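Local coordinates for protein acyl-coenzyme A thioesterase THEM4 (Rhodococcus sp., PDB 2OV9) that probably hydrolyses medium- and long-chain fatty acyl-coenzyme A thioesters, such as decanoyl-CoA and oleoyl-CoA, to the free acid and coenzyme A, using a hotdog fold, at residues Asn11-Ser14 with Gly15-Leu18; Arg87-Pro90 with Val91-Pro94. All coordinates share one frame; numbering follows the deposited sequence.

Interaction 1: Asn11-Ser14 with Gly15-Leu18; sequences NSPS and GTVL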
ATOM      1  N   ASN B  11     -14.489  27.426  -2.658  1.00 38.50           N
ATOM      2  CA  ASN B  11     -13.681  28.554  -2.194  1.00 37.89           C
ATOM      3  C   ASN B  11     -12.293  28.640  -2.821  1.00 36.52           C
ATOM      4  O   ASN B  11     -11.528  29.527  -2.503  1.00 36.13           O
ATOM      5  CB  ASN B  11     -13.600  28.563  -0.657  1.00 37.69           C
ATOM      6  CG  ASN B  11     -12.841  27.379  -0.106  1.00 40.39           C
ATOM      7  OD1 ASN B  11     -12.013  26.758  -0.804  1.00 41.71           O
ATOM      8  ND2 ASN B  11     -13.102  27.056   1.163  1.00 41.06           N
ATOM      9  N   SER B  12     -11.980  27.702  -3.709  1.00 36.41           N
ATOM     10  CA  SER B  12     -10.667  27.609  -4.332  1.00 35.82           C
ATOM     11  C   SER B  12     -10.819  27.421  -5.830  1.00 35.07           C
ATOM     12  O   SER B  12     -11.803  26.829  -6.262  1.00 35.31           O
ATOM     13  CB  SER B  12      -9.901  26.440  -3.704  1.00 36.08           C
ATOM     14  OG  SER B  12      -9.542  26.772  -2.366  1.00 36.52           O
ATOM     15  N   PRO B  13      -9.882  27.971  -6.636  1.00 34.39           N
ATOM     16  CA  PRO B  13      -9.959  27.732  -8.094  1.00 34.57           C
ATOM     17  C   PRO B  13      -9.797  26.271  -8.491  1.00 34.89           C
ATOM     18  O   PRO B  13      -9.131  25.490  -7.801  1.00 34.32           O
ATOM     19  CB  PRO B  13      -8.791  28.551  -8.690  1.00 33.98           C
ATOM     20  CG  PRO B  13      -8.073  29.177  -7.538  1.00 34.67           C
ATOM     21  CD  PRO B  13      -8.753  28.841  -6.245  1.00 34.34           C
ATOM     22  N   SER B  14     -10.402  25.914  -9.617  1.00 35.14           N
ATOM     23  CA  SER B  14     -10.154  24.624 -10.234  1.00 35.03           C
ATOM     24  C   SER B  14      -8.654  24.494 -10.458  1.00 35.54           C
ATOM     25  O   SER B  14      -7.987  25.476 -10.837  1.00 36.34           O
ATOM     26  CB  SER B  14     -10.913  24.524 -11.562  1.00 34.18           C
ATOM     27  OG  SER B  14     -11.025  23.168 -11.975  1.00 34.75           O
ATOM     28  N   GLY B  15      -8.124  23.296 -10.223  1.00 35.62           N
ATOM     29  CA  GLY B  15      -6.693  23.041 -10.390  1.00 35.88           C
ATOM     30  C   GLY B  15      -5.892  23.316  -9.120  1.00 36.01           C
ATOM     31  O   GLY B  15      -4.658  23.302  -9.147  1.00 36.48           O
ATOM     32  N   THR B  16      -6.582  23.541  -8.006  1.00 34.54           N
ATOM     33  CA  THR B  16      -5.912  23.747  -6.730  1.00 35.39           C
ATOM     34  C   THR B  16      -5.224  22.442  -6.340  1.00 35.41           C
ATOM     35  O   THR B  16      -5.876  21.398  -6.286  1.00 35.63           O
ATOM     36  CB  THR B  16      -6.929  24.160  -5.631  1.00 34.92           C
ATOM     37  OG1 THR B  16      -7.420  25.479  -5.928  1.00 36.51           O
ATOM     38  CG2 THR B  16      -6.276  24.173  -4.274  1.00 35.99           C
ATOM     39  N   VAL B  17      -3.913  22.492  -6.112  1.00 35.04           N
ATOM     40  CA  VAL B  17      -3.170  21.296  -5.726  1.00 34.96           C
ATOM     41  C   VAL B  17      -3.554  21.017  -4.288  1.00 35.04           C
ATOM     42  O   VAL B  17      -3.436  21.906  -3.455  1.00 34.65           O
ATOM     43  CB  VAL B  17      -1.648  21.502  -5.838  1.00 35.13           C
ATOM     44  CG1 VAL B  17      -0.900  20.219  -5.412  1.00 35.86           C
ATOM     45  CG2 VAL B  17      -1.261  21.874  -7.273  1.00 36.16           C
ATOM     46  N   LEU B  18      -4.013  19.796  -4.000  1.00 35.10           N
ATOM     47  CA  LEU B  18      -4.493  19.446  -2.654  1.00 36.81           C
ATOM     48  C   LEU B  18      -3.463  18.734  -1.791  1.00 37.56           C
ATOM     49  O   LEU B  18      -3.463  18.838  -0.548  1.00 37.39           O
ATOM     50  CB  LEU B  18      -5.738  18.579  -2.769  1.00 37.32           C
ATOM     51  CG  LEU B  18      -6.911  19.263  -3.472  1.00 37.27           C
ATOM     52  CD1 LEU B  18      -8.066  18.322  -3.593  1.00 38.82           C
ATOM     53  CD2 LEU B  18      -7.326  20.495  -2.688  1.00 36.45           C
TER

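Interaction 2: Arg87-Pro90 with Val91-Pro94; sequences RHDP and VTGP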
ATOM      1  N   ARG B  87      -0.816  14.522   5.098  1.00 42.98           N
ATOM      2  CA  ARG B  87       0.503  14.720   4.508  1.00 42.99           C
ATOM      3  C   ARG B  87       1.518  13.581   4.823  1.00 42.18           C
ATOM      4  O   ARG B  87       2.693  13.662   4.463  1.00 41.34           O
ATOM      5  CB  ARG B  87       1.047  16.037   5.045  1.00 43.45           C
ATOM      6  CG  ARG B  87       1.791  16.824   4.019  1.00 46.88           C
ATOM      7  CD  ARG B  87       2.517  17.966   4.673  1.00 49.68           C
ATOM      8  NE  ARG B  87       3.609  18.467   3.840  1.00 51.04           N
ATOM      9  CZ  ARG B  87       4.879  18.097   3.974  1.00 50.67           C
ATOM     10  NH1 ARG B  87       5.215  17.202   4.899  1.00 50.10           N
ATOM     11  NH2 ARG B  87       5.802  18.616   3.178  1.00 49.28           N
ATOM     12  N   HIS B  88       1.061  12.551   5.532  1.00 41.37           N
ATOM     13  CA  HIS B  88       1.937  11.523   6.096  1.00 40.63           C
ATOM     14  C   HIS B  88       1.536  10.142   5.613  1.00 39.46           C
ATOM     15  O   HIS B  88       2.100   9.128   6.049  1.00 38.23           O
ATOM     16  CB  HIS B  88       1.765  11.517   7.607  1.00 40.95           C
ATOM     17  CG  HIS B  88       0.371  11.172   8.038  1.00 43.38           C
ATOM     18  ND1 HIS B  88      -0.588  12.132   8.284  1.00 45.53           N
ATOM     19  CD2 HIS B  88      -0.233   9.974   8.243  1.00 45.00           C
ATOM     20  CE1 HIS B  88      -1.719  11.543   8.634  1.00 46.46           C
ATOM     21  NE2 HIS B  88      -1.532  10.235   8.618  1.00 46.84           N
ATOM     22  N   ASP B  89       0.525  10.117   4.752  1.00 38.47           N
ATOM     23  CA  ASP B  89      -0.149   8.901   4.354  1.00 37.54           C
ATOM     24  C   ASP B  89       0.665   8.118   3.304  1.00 37.57           C
ATOM     25  O   ASP B  89       1.525   8.698   2.639  1.00 36.44           O
ATOM     26  CB  ASP B  89      -1.514   9.291   3.804  1.00 37.77           C
ATOM     27  CG  ASP B  89      -1.397  10.062   2.535  1.00 36.25           C
ATOM     28  OD1 ASP B  89      -1.252  11.295   2.580  1.00 37.23           O
ATOM     29  OD2 ASP B  89      -1.418   9.421   1.477  1.00 36.65           O
ATOM     30  N   PRO B  90       0.430   6.791   3.185  1.00 37.43           N
ATOM     31  CA  PRO B  90       1.139   5.997   2.180  1.00 37.48           C
ATOM     32  C   PRO B  90       0.714   6.137   0.722  1.00 36.92           C
ATOM     33  O   PRO B  90       1.149   5.338  -0.104  1.00 37.10           O
ATOM     34  CB  PRO B  90       0.945   4.550   2.667  1.00 37.98           C
ATOM     35  CG  PRO B  90      -0.341   4.580   3.448  1.00 38.58           C
ATOM     36  CD  PRO B  90      -0.419   5.956   4.066  1.00 38.14           C
ATOM     37  N   VAL B  91      -0.110   7.125   0.393  1.00 35.91           N
ATOM     38  CA  VAL B  91      -0.495   7.356  -1.012  1.00 35.12           C
ATOM     39  C   VAL B  91       0.128   8.636  -1.539  1.00 34.36           C
ATOM     40  O   VAL B  91       0.659   8.659  -2.652  1.00 33.70           O
ATOM     41  CB  VAL B  91      -2.052   7.419  -1.185  1.00 34.83           C
ATOM     42  CG1 VAL B  91      -2.440   7.668  -2.656  1.00 34.23           C
ATOM     43  CG2 VAL B  91      -2.710   6.130  -0.661  1.00 35.54           C
ATOM     44  N   THR B  92       0.079   9.690  -0.720  1.00 34.75           N
ATOM     45  CA  THR B  92       0.499  11.031  -1.147  1.00 35.26           C
ATOM     46  C   THR B  92       1.625  11.652  -0.298  1.00 35.32           C
ATOM     47  O   THR B  92       2.094  12.739  -0.626  1.00 35.20           O
ATOM     48  CB  THR B  92      -0.691  12.042  -1.128  1.00 35.77           C
ATOM     49  OG1 THR B  92      -0.934  12.475   0.226  1.00 36.78           O
ATOM     50  CG2 THR B  92      -1.984  11.432  -1.706  1.00 36.46           C
ATOM     51  N   GLY B  93       2.031  10.992   0.794  1.00 34.85           N
ATOM     52  CA  GLY B  93       2.973  11.587   1.748  1.00 35.16           C
ATOM     53  C   GLY B  93       4.361  11.809   1.168  1.00 34.49           C
ATOM     54  O   GLY B  93       5.022  10.853   0.804  1.00 34.62           O
ATOM     55  N   PRO B  94       4.813  13.076   1.088  1.00 34.81           N
ATOM     56  CA  PRO B  94       6.144  13.339   0.509  1.00 34.02           C
ATOM     57  C   PRO B  94       7.279  12.717   1.300  1.00 33.67           C
ATOM     58  O   PRO B  94       8.295  12.366   0.717  1.00 33.11           O
ATOM     59  CB  PRO B  94       6.260  14.862   0.540  1.00 34.53           C
ATOM     60  CG  PRO B  94       4.860  15.364   0.676  1.00 36.31           C
ATOM     61  CD  PRO B  94       4.127  14.324   1.477  1.00 35.24           C
TER

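Interaction 1: Asn11-Ser14 with Gly15-Leu18
A type II beta turn from Pro-13 to Thr-16 carries a G1 beta bulge in its last two residues, Gly-15 and Thr-16, and the Pro-13 carbonyl is the acceptor for both bonds that close the turn. The turn's own bond, Thr-16 N to Pro-13 O, is long and weak: 3.2 Å, with a bent angle of 130° at the hydrogen. The side-chain bond from Thr-16 OG1 to Pro-13 O is unusually short, at 2.5 Å, so its exact length deserves caution; OG1 lies in the carbonyl plane on a lone pair. Thr-16 OG1 gets there because chi1 of -69° sets it beside its own backbone N, so hydroxyl and amide address the same oxygen. Around that hydroxyl, Ser-12 CB stands 3.5 Å from Thr-16 OG1 and Pro-13 CD 3.6 Å from it. Gly-15 takes the third turn position with a positive phi of 89°, where a CB would jam against the preceding carbonyl. In the loop before the turn, Ser-12 OG donates to Asn-11 OD1 (2.9 Å). Gly-15 and Thr-16 both face Gly-106 of strand 105-106, which defines the bulge at the start of the short strand 16-17, outermost on its side of the sheet within this chain. Ser-14 OG bonds to Ser-108 N, while Ser-12 and Thr-16 rest on Trp-148 at the end of helix 131-148.

Interaction 2: Arg87-Pro90 with Val91-Pro94
Asp-89 grips Val-91, Thr-92 and Gly-93 with both its carboxylate and its backbone carbonyl. Asp-89 OD2 accepts from Thr-92 N at 2.7 Å on its syn side and from Val-91 N at 2.9 Å on its anti side; both donors come from the same face, about 30° out of the carboxylate plane. Thr-92 OG1 donates to the syn lone pair of Asp-89 OD1, also at 2.7 Å. The aspartate's chi1 of 67°, which tucks CG between backbone N and carbonyl carbon, folds the carboxylate over the following amides. Asp-89 O in turn accepts from Gly-93 N (3.0 Å), and the combination meets the definition of an Asx motif. Gly-93 is pressed against the preceding chain: its CA lies 3.4 Å from Arg-87 O as a CH...O contact, and a CB would clash with Asp-89 O. This tight part is buried against His-140 of helix 131-148, with His-130 of the second subunit packed on Asp-89. The side chains pack more loosely at the partly exposed end: Pro-94 CG sits 4.2 Å above the plane of the Arg-87 guanidinium, over its centre. There the polar grip on Arg-87 comes from Ser-20 OG at NE and a salt bridge from NH1 to Glu-95.

How the interactions relate
Interactions 1 and 2 lie in series along the chain, with helices 26-43 and 51-67 between them, and do not touch: their centres are 19 Å apart and their nearest atoms about 7 Å. The chain leaving Leu-18 bridges them, since Thr-19 packs on Thr-92 and Ser-20 meets Arg-87 and Pro-94. Both also lean on helix 131-148, residues 11-18 through Val-144 and Trp-148, residues 87-94 through Leu-136 and His-140. The centre of interaction 1, a surface turn, is about 18 Å from the centre of the chain, that of interaction 2 about 6 Å, and interaction 2 reaches the second subunit. Hotdog thioesterases generally place their active sites at such subunit interfaces, consistent with interaction 2 being the nearer to one.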